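Local coordinates for protein fluvirucin B1 DH domain from module 1 (Actinomadura vulgaris, PDB 6OBV) that probably dehydrates the beta-hydroxyacyl intermediate formed in module 1 of the fluvirucin B1 polyketide synthase, as a double-hotdog dehydratase domain, at residues Pro38-Ala43 against Val83-Arg88; Val97-Thr102 against Ala148-Ala153; Leu117-Thr122 against Val132-Arg137; Ala232-Thr237 against Thr277-Thr282; Asn253-Leu258 against Ala290-Leu295. One frame throughout, in Å; residues are numbered along the deposited sequence.

Overall arrangement
From the N terminus, contact 1 is the first to close, laying helix 79-92 against the early strand 40-45. The chain then runs straight into strand 97-103, where contact 2 opens; before it closes at strand 144-152, the hairpin of contact 3 forms entirely within that loop. Contacts 1, 2 and 3 all lie in the first hotdog of the double-hotdog fold. Contacts 4 and 5 belong to the second and cross: 232-237 and 253-258 come first, then 277-282 and 290-295 in the same order. Strand 247-257 pairs with strand 97-103, so that contacts 2 and 5 touch, about 10 Å apart between centres, where the two hotdogs meet.

Contact 1. Residues Pro38-Ala43 against Val83-Arg88; sequences PMLGAA and VELAVR
The carboxylate of E84 and the guanidinium of R88, the two flat side-chain groups here, meet the opposite segment through the methylenes behind them rather than with a face or an edge. E84 touches with CG, which lies 3.9 Å from M39 CE, and R88 with CG, 4.2 Å from L40 CD1. The planar ends lead elsewhere: E84 OE2 accepts from H37 NE2 and G224 N, E84 OE1 accepts from I225 N, and R88 NH1 forms a salt bridge with E92. With three donors spread over its two oxygens, the buried carboxylate is probably held firmly in its rotation.

Beside these polar side chains lies the apolar centre, built on one methyl. L85 CD2 pushes between M39 and L40, 3.6 Å from M39 CE and equally 3.6 Å from L40 CG. M39 reaches it because its chain bends at the last torsion (chi3 -72°), which brings CE across L85 at about a right angle. L40 meets the same methyl with several of its carbons, CD1 at 3.7 Å from L85 CD2. In the hotdog fold a long helix is wrapped by a curved antiparallel sheet, and here helix 79-92 rests on M39 and L40, where the chain enters the sheet. Just beyond, G41 and A42 form a classic beta bulge in strand 40-45, both facing T55 of strand 52-58, and A42 packs on Q32 of the second subunit. The other methyl of L85, CD1, continues to L117 CD1, 3.7 Å away on strand 115-121.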
# COMPACT_ATOMS: atom_id res chain seq x y z
N PRO A 38 14.75 -8.25 0.08
CA PRO A 38 14.60 -9.01 -1.17
C PRO A 38 13.17 -9.39 -1.53
O PRO A 38 12.89 -9.64 -2.70
CB PRO A 38 15.46 -10.27 -0.93
CG PRO A 38 16.48 -9.85 0.09
CD PRO A 38 15.72 -8.89 1.00
N MET A 39 12.25 -9.45 -0.56
CA MET A 39 10.90 -9.88 -0.86
C MET A 39 9.87 -8.78 -0.70
O MET A 39 8.76 -8.92 -1.23
CB MET A 39 10.49 -11.07 0.03
CG MET A 39 11.46 -12.23 -0.02
SD MET A 39 10.80 -13.74 0.73
CE MET A 39 10.84 -13.34 2.46
N LEU A 40 10.20 -7.71 0.02
CA LEU A 40 9.31 -6.58 0.23
C LEU A 40 9.98 -5.31 -0.26
O LEU A 40 11.14 -5.06 0.06
CB LEU A 40 8.95 -6.40 1.70
CG LEU A 40 8.30 -7.61 2.33
CD1 LEU A 40 8.43 -7.42 3.81
CD2 LEU A 40 6.82 -7.71 1.89
N GLY A 41 9.23 -4.49 -1.00
CA GLY A 41 9.77 -3.29 -1.59
C GLY A 41 9.07 -1.99 -1.22
O GLY A 41 9.55 -0.92 -1.61
N ALA A 42 7.96 -2.04 -0.47
CA ALA A 42 7.21 -0.82 -0.20
C ALA A 42 6.51 -0.89 1.15
O ALA A 42 6.00 -1.93 1.54
CB ALA A 42 6.18 -0.56 -1.30
N ALA A 43 6.49 0.24 1.86
CA ALA A 43 5.71 0.38 3.09
C ALA A 43 4.65 1.45 2.89
O ALA A 43 4.98 2.59 2.55
CB ALA A 43 6.59 0.73 4.30
N VAL A 83 8.15 -16.21 8.76
CA VAL A 83 8.88 -15.64 9.88
C VAL A 83 9.69 -14.44 9.41
O VAL A 83 9.72 -13.39 10.05
CB VAL A 83 9.78 -16.71 10.53
CG1 VAL A 83 10.88 -16.05 11.34
CG2 VAL A 83 8.98 -17.69 11.41
N GLU A 84 10.39 -14.59 8.28
CA GLU A 84 11.20 -13.49 7.78
C GLU A 84 10.34 -12.30 7.37
O GLU A 84 10.69 -11.14 7.64
CB GLU A 84 12.07 -13.94 6.60
CG GLU A 84 12.69 -12.75 5.81
CD GLU A 84 13.86 -12.08 6.56
OE1 GLU A 84 14.18 -12.53 7.69
OE2 GLU A 84 14.46 -11.11 6.01
N LEU A 85 9.20 -12.56 6.74
CA LEU A 85 8.32 -11.48 6.31
C LEU A 85 7.74 -10.74 7.51
O LEU A 85 7.73 -9.50 7.54
CB LEU A 85 7.20 -12.04 5.44
CG LEU A 85 7.66 -12.40 4.04
CD1 LEU A 85 6.60 -13.13 3.23
CD2 LEU A 85 8.12 -11.12 3.30
N ALA A 86 7.25 -11.49 8.49
CA ALA A 86 6.65 -10.89 9.67
C ALA A 86 7.68 -10.08 10.46
O ALA A 86 7.38 -8.99 10.96
CB ALA A 86 6.02 -11.98 10.54
N VAL A 87 8.90 -10.59 10.60
CA VAL A 87 9.90 -9.87 11.37
C VAL A 87 10.31 -8.58 10.66
O VAL A 87 10.44 -7.52 11.29
CB VAL A 87 11.10 -10.78 11.67
CG1 VAL A 87 12.30 -9.92 12.09
CG2 VAL A 87 10.74 -11.77 12.78
N ARG A 88 10.49 -8.64 9.34
CA ARG A 88 10.85 -7.43 8.60
C ARG A 88 9.77 -6.35 8.75
O ARG A 88 10.09 -5.16 8.88
CB ARG A 88 11.07 -7.75 7.13
CG ARG A 88 11.65 -6.60 6.31
CD ARG A 88 12.81 -5.97 7.04
NE ARG A 88 13.37 -4.82 6.31
CZ ARG A 88 12.88 -3.59 6.33
NH1 ARG A 88 11.80 -3.31 7.06
NH2 ARG A 88 13.46 -2.62 5.63

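Contact 2. Residues Val97-Thr102 against Ala148-Ala153; sequences VLEELT and AGTLTA
E99 lies alongside T150 and can be traced outward across strand 148-152. Its CB sits 3.3 Å from the carbonyl T150 O, with the methyl T152 CG2 also nearby. CG is anti to the backbone N (chi1 169°) and the chain runs on extended, so that CD passes T150 CG2 and the two oxygens are divided between the threonines: OE2 lies 3.4 Å from T150 CG2, while OE1 is turned toward T152, 4.0 Å from its CB. The charge itself is met by R129, whose NH2 forms a salt bridge with OE2.

The same residue begins a classic beta bulge, in which E99 and E100 both face T150. T150 O receives E100 N at 3.2 Å and, in a weak, strongly bent bond, E99 N. On both sides of the bulge the antiparallel ladder is regular, and T102 N points almost straight at A148 O (176°). G149, without a side chain, lets its CA come within 3.2 Å of E100 O as a CH...O contact.

At the far end T102 OG1 donates to E100 OE1 on its syn lone pair, and a water donates to E100 OE2 and to A148 O, 2.7 Å from the latter. V97 and T152 pack side by side on this same face. L98, L101 and L151 occupy the other face, where L98 and L101 meet V87 and A86 of helix 79-92; strand 130-137 flanks 144-152, and strand 247-257 of the second hotdog flanks 97-103.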
# COMPACT_ATOMS: atom_id res chain seq x y z
N VAL A 97 10.05 -7.99 17.66
CA VAL A 97 9.95 -9.32 18.24
C VAL A 97 8.67 -10.01 17.79
O VAL A 97 7.57 -9.47 17.97
CB VAL A 97 10.02 -9.24 19.78
CG1 VAL A 97 9.79 -10.62 20.41
CG2 VAL A 97 11.38 -8.66 20.20
N LEU A 98 8.81 -11.20 17.22
CA LEU A 98 7.67 -12.01 16.79
C LEU A 98 7.17 -12.84 17.97
O LEU A 98 7.63 -13.96 18.21
CB LEU A 98 8.07 -12.91 15.63
CG LEU A 98 6.92 -13.66 14.98
CD1 LEU A 98 5.80 -12.70 14.67
CD2 LEU A 98 7.44 -14.33 13.70
N GLU A 99 6.23 -12.28 18.72
CA GLU A 99 5.74 -12.95 19.92
C GLU A 99 5.07 -14.28 19.57
O GLU A 99 5.24 -15.28 20.26
CB GLU A 99 4.77 -12.02 20.65
CG GLU A 99 3.97 -12.64 21.78
CD GLU A 99 3.06 -11.61 22.44
OE1 GLU A 99 3.57 -10.76 23.19
OE2 GLU A 99 1.84 -11.64 22.19
N GLU A 100 4.32 -14.31 18.48
CA GLU A 100 3.58 -15.50 18.08
C GLU A 100 3.32 -15.41 16.58
O GLU A 100 3.05 -14.33 16.07
CB GLU A 100 2.27 -15.60 18.88
CG GLU A 100 1.56 -16.94 18.82
CD GLU A 100 0.69 -17.05 17.59
OE1 GLU A 100 0.53 -18.18 17.07
OE2 GLU A 100 0.16 -16.00 17.14
N LEU A 101 3.43 -16.54 15.88
CA LEU A 101 2.95 -16.62 14.50
C LEU A 101 2.43 -18.03 14.23
O LEU A 101 3.13 -19.01 14.52
CB LEU A 101 4.05 -16.25 13.50
CG LEU A 101 3.74 -16.06 12.01
CD1 LEU A 101 3.19 -14.67 11.73
CD2 LEU A 101 4.98 -16.27 11.18
N THR A 102 1.21 -18.15 13.72
CA THR A 102 0.64 -19.43 13.31
C THR A 102 0.56 -19.45 11.80
O THR A 102 0.12 -18.47 11.19
CB THR A 102 -0.75 -19.67 13.91
OG1 THR A 102 -0.71 -19.50 15.33
CG2 THR A 102 -1.22 -21.09 13.63
N ALA A 148 -0.67 -15.51 10.64
CA ALA A 148 -1.21 -14.45 11.48
C ALA A 148 -0.56 -14.57 12.84
O ALA A 148 -0.34 -15.68 13.33
CB ALA A 148 -2.73 -14.55 11.63
N GLY A 149 -0.24 -13.43 13.44
CA GLY A 149 0.30 -13.48 14.78
C GLY A 149 0.40 -12.14 15.46
O GLY A 149 -0.45 -11.27 15.26
N THR A 150 1.45 -11.97 16.28
CA THR A 150 1.59 -10.79 17.12
C THR A 150 3.06 -10.40 17.24
O THR A 150 3.92 -11.24 17.52
CB THR A 150 1.01 -11.04 18.51
OG1 THR A 150 -0.40 -11.27 18.39
CG2 THR A 150 1.24 -9.85 19.41
N LEU A 151 3.32 -9.12 17.02
CA LEU A 151 4.61 -8.50 17.24
C LEU A 151 4.59 -7.72 18.54
O LEU A 151 3.56 -7.16 18.93
CB LEU A 151 4.97 -7.57 16.08
CG LEU A 151 5.07 -8.26 14.72
CD1 LEU A 151 4.73 -7.30 13.56
CD2 LEU A 151 6.47 -8.87 14.56
N THR A 152 5.74 -7.69 19.22
CA THR A 152 5.92 -6.92 20.44
C THR A 152 7.28 -6.25 20.38
O THR A 152 8.12 -6.57 19.53
CB THR A 152 5.79 -7.80 21.71
OG1 THR A 152 5.89 -6.99 22.88
CG2 THR A 152 6.89 -8.87 21.77
N ALA A 153 7.49 -5.26 21.25
CA ALA A 153 8.83 -4.70 21.41
C ALA A 153 9.60 -5.36 22.54
O ALA A 153 10.81 -5.14 22.65
CB ALA A 153 8.74 -3.19 21.65
O HOH W 1 -1.90 -16.44 15.43

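Contact 3. Residues Leu117-Thr122 against Val132-Arg137; sequences LQVAVT and VAVHAR
Q118 and H135 exchange both of their main-chain bonds. H135 N donates to Q118 O at 2.8 Å and almost straight (172°), and Q118 N returns the bond to H135 O at 3.0 Å, from a position tilted out of the carbonyl plane. Two residues along, A120 N gives to A133 O, and A133 N to A120 O, both within the carbonyl planes. The carbonyls take weaker CH...O contacts as well, the closest being V132 CA to A120 O at 3.2 Å.

Side-chain polar groups are met unevenly. The amide of Q118 leads away from strand 132-137, and its NE2 donates to the backbone O of E45 of the second subunit; R137 NH1 makes a salt bridge with that same E45. R137 NE bonds Q116 OE1, and T122 OG1 bonds E131 N. The backbone carbonyl Q118 O lies at the edge of the H135 ring, near its plane. H135 ND1, buried by the contact, has no partner in the model.

The opposite face is wholly apolar. V132 CG2 packs against a pair of valines, 3.8 Å from V119 CG1 and 3.9 Å from V121 CG2, while A136 CB meets L117 CD2. L117, V119, V121 and V134 also pack on helix 79-92. Apolar toward the helix, and with Q118 and H135 on the side of the second subunit, this antiparallel beta hairpin is a two-strand section of the curved hotdog sheet that wraps its central helix.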
# COMPACT_ATOMS: atom_id res chain seq x y z
N LEU A 117 2.78 -10.38 -2.46
CA LEU A 117 2.83 -10.53 -1.01
C LEU A 117 2.30 -9.28 -0.34
O LEU A 117 2.57 -8.17 -0.81
CB LEU A 117 4.26 -10.77 -0.52
CG LEU A 117 5.02 -12.02 -0.98
CD1 LEU A 117 6.40 -12.05 -0.27
CD2 LEU A 117 4.21 -13.26 -0.65
N GLN A 118 1.57 -9.44 0.76
CA GLN A 118 1.18 -8.29 1.58
C GLN A 118 1.29 -8.65 3.05
O GLN A 118 0.72 -9.66 3.48
CB GLN A 118 -0.24 -7.81 1.29
CG GLN A 118 -0.33 -6.64 0.36
CD GLN A 118 -1.69 -5.96 0.40
OE1 GLN A 118 -2.28 -5.78 1.46
NE2 GLN A 118 -2.20 -5.59 -0.76
N VAL A 119 2.00 -7.82 3.81
CA VAL A 119 2.19 -8.00 5.24
C VAL A 119 1.49 -6.83 5.93
O VAL A 119 1.91 -5.68 5.79
CB VAL A 119 3.68 -8.06 5.63
CG1 VAL A 119 3.81 -8.36 7.10
CG2 VAL A 119 4.44 -9.10 4.79
N ALA A 120 0.41 -7.12 6.65
CA ALA A 120 -0.37 -6.08 7.30
C ALA A 120 -0.04 -6.06 8.79
O ALA A 120 0.03 -7.11 9.43
CB ALA A 120 -1.86 -6.32 7.08
N VAL A 121 0.17 -4.86 9.33
CA VAL A 121 0.52 -4.65 10.73
C VAL A 121 -0.44 -3.62 11.31
O VAL A 121 -0.63 -2.54 10.74
CB VAL A 121 1.98 -4.16 10.87
CG1 VAL A 121 2.31 -3.88 12.32
CG2 VAL A 121 2.95 -5.20 10.30
N THR A 122 -1.05 -3.94 12.45
CA THR A 122 -2.03 -3.03 13.02
C THR A 122 -1.34 -1.92 13.82
O THR A 122 -0.13 -1.94 14.08
CB THR A 122 -3.02 -3.77 13.93
OG1 THR A 122 -2.30 -4.36 15.02
CG2 THR A 122 -3.79 -4.87 13.15
N VAL A 132 -0.13 -8.90 13.21
CA VAL A 132 0.50 -9.01 11.90
C VAL A 132 -0.17 -10.16 11.18
O VAL A 132 -0.66 -11.10 11.81
CB VAL A 132 2.03 -9.22 12.01
CG1 VAL A 132 2.35 -10.53 12.69
CG2 VAL A 132 2.72 -9.12 10.63
N ALA A 133 -0.26 -10.03 9.86
CA ALA A 133 -0.86 -11.03 8.99
C ALA A 133 -0.12 -11.01 7.67
O ALA A 133 0.34 -9.95 7.24
CB ALA A 133 -2.37 -10.77 8.79
N VAL A 134 0.05 -12.18 7.04
CA VAL A 134 0.65 -12.27 5.70
C VAL A 134 -0.39 -12.84 4.75
O VAL A 134 -0.93 -13.93 4.99
CB VAL A 134 1.93 -13.13 5.69
CG1 VAL A 134 2.58 -13.09 4.29
CG2 VAL A 134 2.95 -12.65 6.71
N HIS A 135 -0.68 -12.11 3.67
CA HIS A 135 -1.56 -12.53 2.59
C HIS A 135 -0.77 -12.70 1.30
O HIS A 135 0.28 -12.09 1.10
CB HIS A 135 -2.68 -11.50 2.36
CG HIS A 135 -3.66 -11.41 3.50
ND1 HIS A 135 -3.38 -10.73 4.67
CD2 HIS A 135 -4.89 -11.94 3.65
CE1 HIS A 135 -4.41 -10.83 5.48
NE2 HIS A 135 -5.34 -11.56 4.89
N ALA A 136 -1.29 -13.53 0.40
CA ALA A 136 -0.61 -13.75 -0.87
C ALA A 136 -1.63 -14.09 -1.93
O ALA A 136 -2.73 -14.58 -1.64
CB ALA A 136 0.45 -14.86 -0.77
N ARG A 137 -1.26 -13.83 -3.18
CA ARG A 137 -2.09 -14.25 -4.30
C ARG A 137 -1.24 -14.25 -5.56
O ARG A 137 -0.20 -13.60 -5.64
CB ARG A 137 -3.30 -13.34 -4.47
CG ARG A 137 -2.94 -11.94 -4.86
CD ARG A 137 -4.07 -11.28 -5.60
NE ARG A 137 -3.78 -9.88 -5.90
CZ ARG A 137 -4.70 -8.95 -6.12
NH1 ARG A 137 -5.99 -9.27 -6.07
NH2 ARG A 137 -4.34 -7.70 -6.39

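Contact 4. Residues Ala232-Thr237 against Thr277-Thr282; sequences AALHAT and TSLHIT
L234 O is gripped twice by T237, three residues later. The hydroxyl OG1 donates to it, at a modelled 2.5 Å that is too short to be trusted exactly, and T237 N adds a weak bond of 3.5 Å. The hydroxyl reaches the carbonyl because OG1 stands between the backbone N and the carbonyl carbon (chi1 42°), which turns the methyl CG2 outward to strand 277-282. Irregular helical turns such as these link helices 227-232 and 238-241, and they lie against the sheet of the second hotdog as its central helical segment.

No hydrogen bond crosses the contact; the touching side-chain atoms are carbons. L234 and L279 cross at about a right angle, L234 CD2 coming 3.7 Å from L279 CD1. The other methyl, L279 CD2, lies 3.7 Å from A233 O, and farther along the strand I281 CD1 approaches A233 CB at 4.2 Å. L279 thus occupies the middle of the strand's contact with the turns.

On the other side of the turns, A232 CA sits over the centre of the H235 ring, 3.3 Å above its plane. The ring's nitrogens bind Y179 OH and D231 OD2, and Y189 stacks on it; D231 and H235 fit the D-x-x-x-H signature of polyketide synthase dehydratases. At the strand's beginning the contact ends methyl to methyl, T237 CG2 to T277 CG2 at 3.9 Å.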
# COMPACT_ATOMS: atom_id res chain seq x y z
N ALA A 232 16.91 -24.76 7.23
CA ALA A 232 17.82 -25.87 7.41
C ALA A 232 18.31 -25.96 8.84
O ALA A 232 18.72 -27.04 9.28
CB ALA A 232 19.00 -25.75 6.44
N ALA A 233 18.28 -24.85 9.57
CA ALA A 233 18.54 -24.88 11.00
C ALA A 233 17.57 -25.80 11.73
O ALA A 233 17.84 -26.21 12.86
CB ALA A 233 18.45 -23.46 11.54
N LEU A 234 16.44 -26.10 11.11
CA LEU A 234 15.46 -27.00 11.70
C LEU A 234 15.70 -28.46 11.33
O LEU A 234 15.08 -29.34 11.93
CB LEU A 234 14.05 -26.61 11.26
CG LEU A 234 13.66 -25.14 11.31
CD1 LEU A 234 12.24 -24.98 10.80
CD2 LEU A 234 13.81 -24.61 12.72
N HIS A 235 16.59 -28.73 10.37
CA HIS A 235 16.73 -30.08 9.85
C HIS A 235 17.37 -31.04 10.84
O HIS A 235 17.09 -32.24 10.80
CB HIS A 235 17.53 -30.04 8.55
CG HIS A 235 16.83 -29.29 7.47
ND1 HIS A 235 17.35 -29.13 6.21
CD2 HIS A 235 15.63 -28.66 7.47
CE1 HIS A 235 16.51 -28.43 5.47
NE2 HIS A 235 15.46 -28.12 6.21
N ALA A 236 18.23 -30.56 11.73
CA ALA A 236 18.95 -31.46 12.62
C ALA A 236 18.09 -32.00 13.75
O ALA A 236 18.47 -32.99 14.38
CB ALA A 236 20.18 -30.76 13.20
N THR A 237 16.94 -31.38 14.01
CA THR A 237 16.11 -31.77 15.15
C THR A 237 15.51 -33.16 14.97
O THR A 237 15.21 -33.82 15.97
CB THR A 237 14.99 -30.77 15.36
OG1 THR A 237 14.46 -30.40 14.08
CG2 THR A 237 15.51 -29.55 16.01
N THR A 277 9.92 -27.55 20.21
CA THR A 277 11.37 -27.40 20.16
C THR A 277 11.73 -25.93 20.34
O THR A 277 11.11 -25.05 19.74
CB THR A 277 11.96 -27.88 18.81
OG1 THR A 277 11.47 -29.19 18.48
CG2 THR A 277 13.52 -27.87 18.85
N SER A 278 12.77 -25.67 21.14
CA SER A 278 13.35 -24.34 21.17
C SER A 278 14.65 -24.34 20.38
O SER A 278 15.29 -25.38 20.21
CB SER A 278 13.60 -23.87 22.61
OG SER A 278 14.70 -24.53 23.20
N LEU A 279 15.03 -23.18 19.85
CA LEU A 279 16.23 -23.10 19.04
C LEU A 279 16.94 -21.78 19.29
O LEU A 279 16.32 -20.71 19.29
CB LEU A 279 15.96 -23.22 17.52
CG LEU A 279 15.23 -24.45 16.99
CD1 LEU A 279 13.99 -23.94 16.34
CD2 LEU A 279 16.04 -25.22 15.99
N HIS A 280 18.24 -21.87 19.48
CA HIS A 280 19.07 -20.70 19.70
C HIS A 280 20.20 -20.76 18.70
O HIS A 280 20.92 -21.77 18.62
CB HIS A 280 19.55 -20.64 21.16
CG HIS A 280 18.41 -20.47 22.12
ND1 HIS A 280 17.68 -19.30 22.21
CD2 HIS A 280 17.83 -21.34 22.99
CE1 HIS A 280 16.72 -19.45 23.11
NE2 HIS A 280 16.80 -20.68 23.60
N ILE A 281 20.30 -19.73 17.88
CA ILE A 281 21.13 -19.72 16.70
C ILE A 281 22.23 -18.71 16.94
O ILE A 281 21.96 -17.59 17.40
CB ILE A 281 20.29 -19.41 15.45
CG1 ILE A 281 19.27 -20.53 15.24
CG2 ILE A 281 21.12 -19.27 14.21
CD1 ILE A 281 18.27 -20.22 14.18
N THR A 282 23.46 -19.11 16.69
CA THR A 282 24.62 -18.25 16.86
C THR A 282 25.38 -18.22 15.55
O THR A 282 25.11 -19.01 14.65
CB THR A 282 25.52 -18.75 17.99
OG1 THR A 282 25.71 -20.16 17.83
CG2 THR A 282 24.87 -18.47 19.33

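Contact 5. Residues Asn253-Leu258 against Ala290-Leu295; sequences NGVELL and AGITSL
A290 opens the segment with its CB 4.0 Å from L257 CD1, while its CA makes a CH...O contact with E256 O. G291 then pairs fully with E256: G291 N donates to E256 O and receives through its own O the bond from E256 N, each 2.9 Å long. I292 turns back to the apolar face, where its CG1 lies 4.1 Å from V255 CG2, the two side chains running the same way. At T293 the chain turns a corner. T293 N donates to G254 O at 3.0 Å, from well above the carbonyl plane, and T293 OG1 adds a weak bond to the same oxygen. Opposite, G254 has a positive phi (63°) and forms with V255 a G1 bulge facing L98, whereas T293 and S294 make a classic bulge facing N253. S294 restores the ladder, its O accepting N253 N at 2.8 Å, and a water links S294 OG with N253 OD1. L295 points away from strand 255-257 and packs on L234. Since nearly every polar bond here is between main chains, the pairing of these hotdog strands rests mostly on the backbone, and both chains turn a corner at this level, at G254 and T293, where the bulges probably help to accommodate the bend.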
# COMPACT_ATOMS: atom_id res chain seq x y z
N ASN A 253 6.71 -19.16 18.66
CA ASN A 253 6.61 -18.21 19.77
C ASN A 253 7.99 -17.69 20.14
O ASN A 253 8.96 -18.45 20.16
CB ASN A 253 5.96 -18.83 21.01
CG ASN A 253 4.56 -19.34 20.71
OD1 ASN A 253 4.41 -20.33 19.98
ND2 ASN A 253 3.54 -18.66 21.24
N GLY A 254 8.05 -16.40 20.42
CA GLY A 254 9.25 -15.76 20.93
C GLY A 254 10.37 -15.84 19.93
O GLY A 254 11.42 -16.40 20.23
N VAL A 255 10.16 -15.30 18.73
CA VAL A 255 11.18 -15.29 17.68
C VAL A 255 11.84 -13.92 17.72
O VAL A 255 11.21 -12.90 17.44
CB VAL A 255 10.58 -15.59 16.30
CG1 VAL A 255 11.68 -15.56 15.23
CG2 VAL A 255 9.92 -16.94 16.31
N GLU A 256 13.11 -13.90 18.09
CA GLU A 256 13.92 -12.70 18.06
C GLU A 256 15.06 -12.88 17.07
O GLU A 256 15.84 -13.84 17.18
CB GLU A 256 14.51 -12.36 19.43
CG GLU A 256 13.66 -11.44 20.25
CD GLU A 256 14.20 -11.27 21.64
OE1 GLU A 256 13.97 -12.18 22.47
OE2 GLU A 256 14.86 -10.25 21.90
N LEU A 257 15.18 -11.94 16.15
CA LEU A 257 16.35 -11.85 15.30
C LEU A 257 17.32 -10.85 15.94
O LEU A 257 17.01 -9.66 16.07
CB LEU A 257 15.94 -11.44 13.90
CG LEU A 257 17.08 -11.50 12.91
CD1 LEU A 257 17.43 -12.94 12.66
CD2 LEU A 257 16.59 -10.82 11.68
N LEU A 258 18.48 -11.35 16.37
CA LEU A 258 19.46 -10.53 17.07
C LEU A 258 20.59 -10.03 16.18
O LEU A 258 21.27 -9.06 16.56
CB LEU A 258 20.05 -11.32 18.24
CG LEU A 258 19.04 -11.98 19.18
CD1 LEU A 258 19.73 -12.70 20.31
CD2 LEU A 258 18.09 -10.91 19.74
N ALA A 290 19.80 -15.53 16.35
CA ALA A 290 18.36 -15.57 16.52
C ALA A 290 18.04 -16.52 17.66
O ALA A 290 18.84 -17.41 17.99
CB ALA A 290 17.63 -16.02 15.25
N GLY A 291 16.89 -16.30 18.27
CA GLY A 291 16.36 -17.22 19.26
C GLY A 291 14.92 -17.51 18.92
O GLY A 291 14.17 -16.61 18.54
N ILE A 292 14.55 -18.77 19.02
CA ILE A 292 13.16 -19.19 18.87
C ILE A 292 12.77 -19.89 20.16
O ILE A 292 13.33 -20.95 20.49
CB ILE A 292 12.95 -20.10 17.66
CG1 ILE A 292 13.19 -19.33 16.36
CG2 ILE A 292 11.55 -20.67 17.69
CD1 ILE A 292 14.06 -20.07 15.38
N THR A 293 11.84 -19.30 20.91
CA THR A 293 11.46 -19.91 22.18
C THR A 293 10.70 -21.21 21.96
O THR A 293 10.96 -22.21 22.63
CB THR A 293 10.63 -18.94 23.01
OG1 THR A 293 11.40 -17.76 23.25
CG2 THR A 293 10.24 -19.59 24.34
N SER A 294 9.77 -21.23 21.01
CA SER A 294 9.01 -22.45 20.78
C SER A 294 8.63 -22.57 19.32
O SER A 294 8.12 -21.62 18.72
CB SER A 294 7.75 -22.46 21.64
OG SER A 294 6.99 -23.60 21.36
N LEU A 295 8.84 -23.76 18.76
CA LEU A 295 8.37 -24.08 17.42
C LEU A 295 7.59 -25.39 17.50
O LEU A 295 8.11 -26.39 17.99
CB LEU A 295 9.53 -24.21 16.43
CG LEU A 295 9.15 -24.84 15.08
CD1 LEU A 295 8.12 -23.98 14.34
CD2 LEU A 295 10.39 -25.11 14.24
O HOH W 2 5.20 -22.63 19.13